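Local atomic coordinates of bifunctional enzyme cysn/cysc (Mycobacterium tuberculosis, PDB entry 4BZX), a protein that phosphorylates adenosine-5'-phosphosulfate at its 3'-hydroxyl with ATP, the kinase step of sulfate activation. Residues 6-11 against 79-84. Sequence-based numbering, arbitrary orientation. Where two conformers were deposited one is given.
Sequences TVWFTG and VLVPAI. With ADX (adenosine-5'-phosphosulfate), chain C.
V81 packs against one face of the W8 indole: its CG1 sits 3.9 Å from the centroid of the six-membered ring, 12° off the normal, a CH-pi contact. With CG anti to the backbone N (chi1 -165°), the far end of the indole comes over V81, and its NE1 is hydrogen-bonded to OG of S85. On the opposite face of the sheet, in one of two F9 conformers, F9 and L80 run side by side; CD2 of L80 meets the phenyl edge in plane, 3.6 Å from F9 CE1. Helix 55-74 packs on the W8 face and helix 17-30 on the F9 face. The two strands are adjacent and parallel at the centre of a P-loop kinase fold, and their backbone ladder alternates V7 N to V79 O (2.8 Å), V81 N to V7 O, F9 N to V81 O and A83 N to F9 O. Beyond the ladder G11 N, at the start of the probable Walker A loop, hydrogen-bonds to I84 O at 3.2 Å, in the carbonyl plane on a lone pair. I84 N gives adenosine-5'-phosphosulfate a nearly straight 2.8 Å hydrogen bond at phosphate oxygen O2A, while CD1 of I84 rests 3.5 Å from the ligand's C5'.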
ATOM      1  N   THR A   6      -3.280  -9.253  -6.554  1.00 20.97           N
ATOM      2  CA  THR A   6      -2.626  -8.174  -5.761  1.00 20.31           C
ATOM      3  C   THR A   6      -3.659  -7.180  -5.235  1.00 17.86           C
ATOM      4  O   THR A   6      -4.555  -6.678  -5.996  1.00 20.19           O
ATOM      5  CB  THR A   6      -1.592  -7.474  -6.610  1.00 21.41           C
ATOM      6  OG1 THR A   6      -0.587  -8.418  -6.974  1.00 23.26           O
ATOM      7  CG2 THR A   6      -1.018  -6.322  -5.920  1.00 20.09           C
ATOM      8  N   VAL A   7      -3.509  -6.842  -3.943  1.00 18.10           N
ATOM      9  CA  VAL A   7      -4.207  -5.801  -3.324  1.00 17.34           C
ATOM     10  C   VAL A   7      -3.219  -4.673  -3.025  1.00 18.32           C
ATOM     11  O   VAL A   7      -2.283  -4.844  -2.280  1.00 18.37           O
ATOM     12  CB  VAL A   7      -4.864  -6.245  -2.032  1.00 18.87           C
ATOM     13  CG1 VAL A   7      -5.573  -5.035  -1.387  1.00 20.36           C
ATOM     14  CG2 VAL A   7      -5.817  -7.405  -2.340  1.00 21.46           C
ATOM     15  N   TRP A   8      -3.415  -3.574  -3.732  1.00 18.27           N
ATOM     16  CA  TRP A   8      -2.482  -2.450  -3.657  1.00 19.75           C
ATOM     17  C   TRP A   8      -3.107  -1.381  -2.779  1.00 21.72           C
ATOM     18  O   TRP A   8      -4.171  -0.830  -3.174  1.00 22.73           O
ATOM     19  CB  TRP A   8      -2.288  -1.922  -5.047  1.00 20.79           C
ATOM     20  CG  TRP A   8      -1.107  -1.030  -5.173  1.00 23.08           C
ATOM     21  CD1 TRP A   8      -1.063   0.314  -4.890  1.00 28.20           C
ATOM     22  CD2 TRP A   8       0.209  -1.379  -5.648  1.00 22.81           C
ATOM     23  NE1 TRP A   8       0.192   0.814  -5.194  1.00 29.65           N
ATOM     24  CE2 TRP A   8       0.994  -0.199  -5.617  1.00 27.89           C
ATOM     25  CE3 TRP A   8       0.817  -2.577  -6.028  1.00 22.84           C
ATOM     26  CZ2 TRP A   8       2.356  -0.197  -6.000  1.00 27.14           C
ATOM     27  CZ3 TRP A   8       2.161  -2.538  -6.410  1.00 24.96           C
ATOM     28  CH2 TRP A   8       2.876  -1.366  -6.354  1.00 22.73           C
ATOM     29  N   PHE A   9      -2.469  -1.056  -1.642  0.50 20.27           N
ATOM     30  CA  PHE A   9      -3.020  -0.107  -0.600  0.50 19.82           C
ATOM     31  C   PHE A   9      -2.266   1.253  -0.676  0.50 19.58           C
ATOM     32  O   PHE A   9      -1.071   1.194  -0.337  0.50 18.13           O
ATOM     33  CB  PHE A   9      -2.778  -0.587   0.836  0.50 19.06           C
ATOM     34  CG  PHE A   9      -3.458  -1.880   1.227  0.50 19.34           C
ATOM     35  CD1 PHE A   9      -2.844  -3.080   0.962  0.50 18.92           C
ATOM     36  CD2 PHE A   9      -4.648  -1.886   1.947  0.50 19.32           C
ATOM     37  CE1 PHE A   9      -3.437  -4.292   1.321  0.50 18.17           C
ATOM     38  CE2 PHE A   9      -5.260  -3.096   2.287  0.50 20.06           C
ATOM     39  CZ  PHE A   9      -4.630  -4.307   2.003  0.50 19.18           C
ATOM     40  N   THR A  10      -2.942   2.403  -1.021  1.00 18.32           N
ATOM     41  CA  THR A  10      -2.381   3.731  -1.166  1.00 19.05           C
ATOM     42  C   THR A  10      -2.950   4.603  -0.072  1.00 18.52           C
ATOM     43  O   THR A  10      -4.110   4.371   0.395  1.00 19.60           O
ATOM     44  CB  THR A  10      -2.659   4.276  -2.567  1.00 21.14           C
ATOM     45  OG1 THR A  10      -2.194   5.614  -2.693  1.00 23.14           O
ATOM     46  CG2 THR A  10      -4.200   4.293  -2.907  1.00 22.40           C
ATOM     47  N   GLY A  11      -2.180   5.588   0.334  1.00 19.10           N
ATOM     48  CA  GLY A  11      -2.651   6.511   1.350  1.00 19.17           C
ATOM     49  C   GLY A  11      -1.493   7.163   2.041  1.00 18.93           C
ATOM     50  O   GLY A  11      -0.348   6.709   1.980  1.00 19.02           O
ATOM     51  N   VAL A  79      -1.128 -11.219  -2.837  1.00 18.04           N
ATOM     52  CA  VAL A  79      -0.100 -10.251  -2.477  1.00 18.19           C
ATOM     53  C   VAL A  79      -0.721  -8.949  -1.979  1.00 17.32           C
ATOM     54  O   VAL A  79      -1.559  -8.402  -2.648  1.00 19.42           O
ATOM     55  CB  VAL A  79       0.815  -9.967  -3.673  1.00 18.62           C
ATOM     56  CG1 VAL A  79       1.939  -9.018  -3.283  1.00 18.12           C
ATOM     57  CG2 VAL A  79       1.385 -11.270  -4.244  1.00 20.44           C
ATOM     58  N   LEU A  80      -0.228  -8.439  -0.839  1.00 18.22           N
ATOM     59  CA  LEU A  80      -0.768  -7.226  -0.203  1.00 17.34           C
ATOM     60  C   LEU A  80       0.380  -6.210  -0.272  1.00 16.96           C
ATOM     61  O   LEU A  80       1.457  -6.542   0.200  1.00 18.33           O
ATOM     62  CB  LEU A  80      -1.156  -7.498   1.230  1.00 19.95           C
ATOM     63  CG  LEU A  80      -2.245  -8.580   1.273  1.00 22.84           C
ATOM     64  CD1 LEU A  80      -2.079  -9.555   2.398  1.00 22.71           C
ATOM     65  CD2 LEU A  80      -3.591  -7.910   1.271  1.00 23.58           C
ATOM     66  N   VAL A  81       0.162  -5.036  -0.872  1.00 16.12           N
ATOM     67  CA  VAL A  81       1.218  -4.038  -1.030  1.00 16.07           C
ATOM     68  C   VAL A  81       0.873  -2.696  -0.369  1.00 17.24           C
ATOM     69  O   VAL A  81       0.260  -1.837  -1.003  1.00 18.21           O
ATOM     70  CB  VAL A  81       1.573  -3.815  -2.507  1.00 17.09           C
ATOM     71  CG1 VAL A  81       2.738  -2.838  -2.594  1.00 18.66           C
ATOM     72  CG2 VAL A  81       1.803  -5.120  -3.270  1.00 18.58           C
ATOM     73  N   PRO A  82       1.280  -2.543   0.913  1.00 15.81           N
ATOM     74  CA  PRO A  82       1.099  -1.269   1.568  1.00 17.22           C
ATOM     75  C   PRO A  82       2.235  -0.337   1.257  1.00 18.97           C
ATOM     76  O   PRO A  82       3.392  -0.550   1.715  1.00 22.00           O
ATOM     77  CB  PRO A  82       1.033  -1.647   3.018  1.00 18.96           C
ATOM     78  CG  PRO A  82       1.925  -2.825   3.124  1.00 19.93           C
ATOM     79  CD  PRO A  82       1.656  -3.595   1.918  1.00 17.38           C
ATOM     80  N   ALA A  83       1.967   0.614   0.378  1.00 18.00           N
ATOM     81  CA  ALA A  83       2.959   1.623  -0.020  1.00 18.69           C
ATOM     82  C   ALA A  83       2.232   2.907  -0.289  1.00 19.70           C
ATOM     83  O   ALA A  83       1.102   2.880  -0.703  1.00 21.20           O
ATOM     84  CB  ALA A  83       3.657   1.227  -1.249  1.00 21.21           C
ATOM     85  N   ILE A  84       2.820   4.046   0.085  1.00 16.56           N
ATOM     86  CA  ILE A  84       2.081   5.296  -0.039  1.00 18.34           C
ATOM     87  C   ILE A  84       1.487   5.517  -1.425  1.00 18.30           C
ATOM     88  O   ILE A  84       0.296   5.821  -1.600  1.00 18.23           O
ATOM     89  CB  ILE A  84       2.984   6.494   0.426  1.00 19.02           C
ATOM     90  CG1 ILE A  84       3.164   6.453   1.937  1.00 20.91           C
ATOM     91  CG2 ILE A  84       2.350   7.850   0.009  1.00 18.99           C
ATOM     92  CD1 ILE A  84       4.190   7.476   2.390  1.00 22.58           C
TER
HETATM   93  SB  ADX C1613       6.342   5.602  -1.763  1.00 19.87           S
HETATM   94  O1B ADX C1613       5.209   4.764  -2.068  1.00 18.20           O
HETATM   95  O2B ADX C1613       6.060   7.022  -1.887  1.00 19.62           O
HETATM   96  O3B ADX C1613       7.577   5.241  -2.512  1.00 20.16           O
HETATM   97  PA  ADX C1613       6.765   4.008   0.618  1.00 18.95           P
HETATM   98  O1A ADX C1613       7.696   3.103  -0.128  1.00 18.45           O
HETATM   99  O2A ADX C1613       5.451   3.491   1.026  1.00 18.77           O
HETATM  100  O3A ADX C1613       6.676   5.394  -0.243  1.00 20.24           O
HETATM  101  O5' ADX C1613       7.614   4.518   1.878  1.00 20.68           O
HETATM  102  C5' ADX C1613       6.919   5.278   2.830  1.00 22.69           C
HETATM  103  C4' ADX C1613       7.571   4.902   4.178  1.00 26.65           C
HETATM  104  O4' ADX C1613       8.736   5.714   4.425  1.00 26.93           O
HETATM  105  C3' ADX C1613       6.555   5.132   5.254  1.00 31.01           C
HETATM  106  O3' ADX C1613       6.622   3.978   6.133  1.00 33.27           O
HETATM  107  C2' ADX C1613       7.034   6.389   5.861  1.00 31.38           C
HETATM  108  O2' ADX C1613       6.746   6.263   7.275  1.00 38.71           O
HETATM  109  C1' ADX C1613       8.507   6.581   5.597  1.00 26.95           C
HETATM  110  N9  ADX C1613       9.029   7.836   5.075  1.00 27.22           N
HETATM  111  C8  ADX C1613      10.273   8.348   5.355  1.00 26.96           C
HETATM  112  N7  ADX C1613      10.502   9.464   4.698  1.00 29.60           N
HETATM  113  C5  ADX C1613       9.372   9.710   3.978  1.00 24.79           C
HETATM  114  C6  ADX C1613       8.987  10.801   3.112  1.00 24.81           C
HETATM  115  N6  ADX C1613       9.862  11.802   2.861  1.00 26.25           N
HETATM  116  N1  ADX C1613       7.751  10.721   2.569  1.00 24.53           N
HETATM  117  C2  ADX C1613       6.934   9.723   2.846  1.00 22.88           C
HETATM  118  N3  ADX C1613       7.216   8.679   3.676  1.00 23.76           N
HETATM  119  C4  ADX C1613       8.430   8.651   4.231  1.00 23.29           C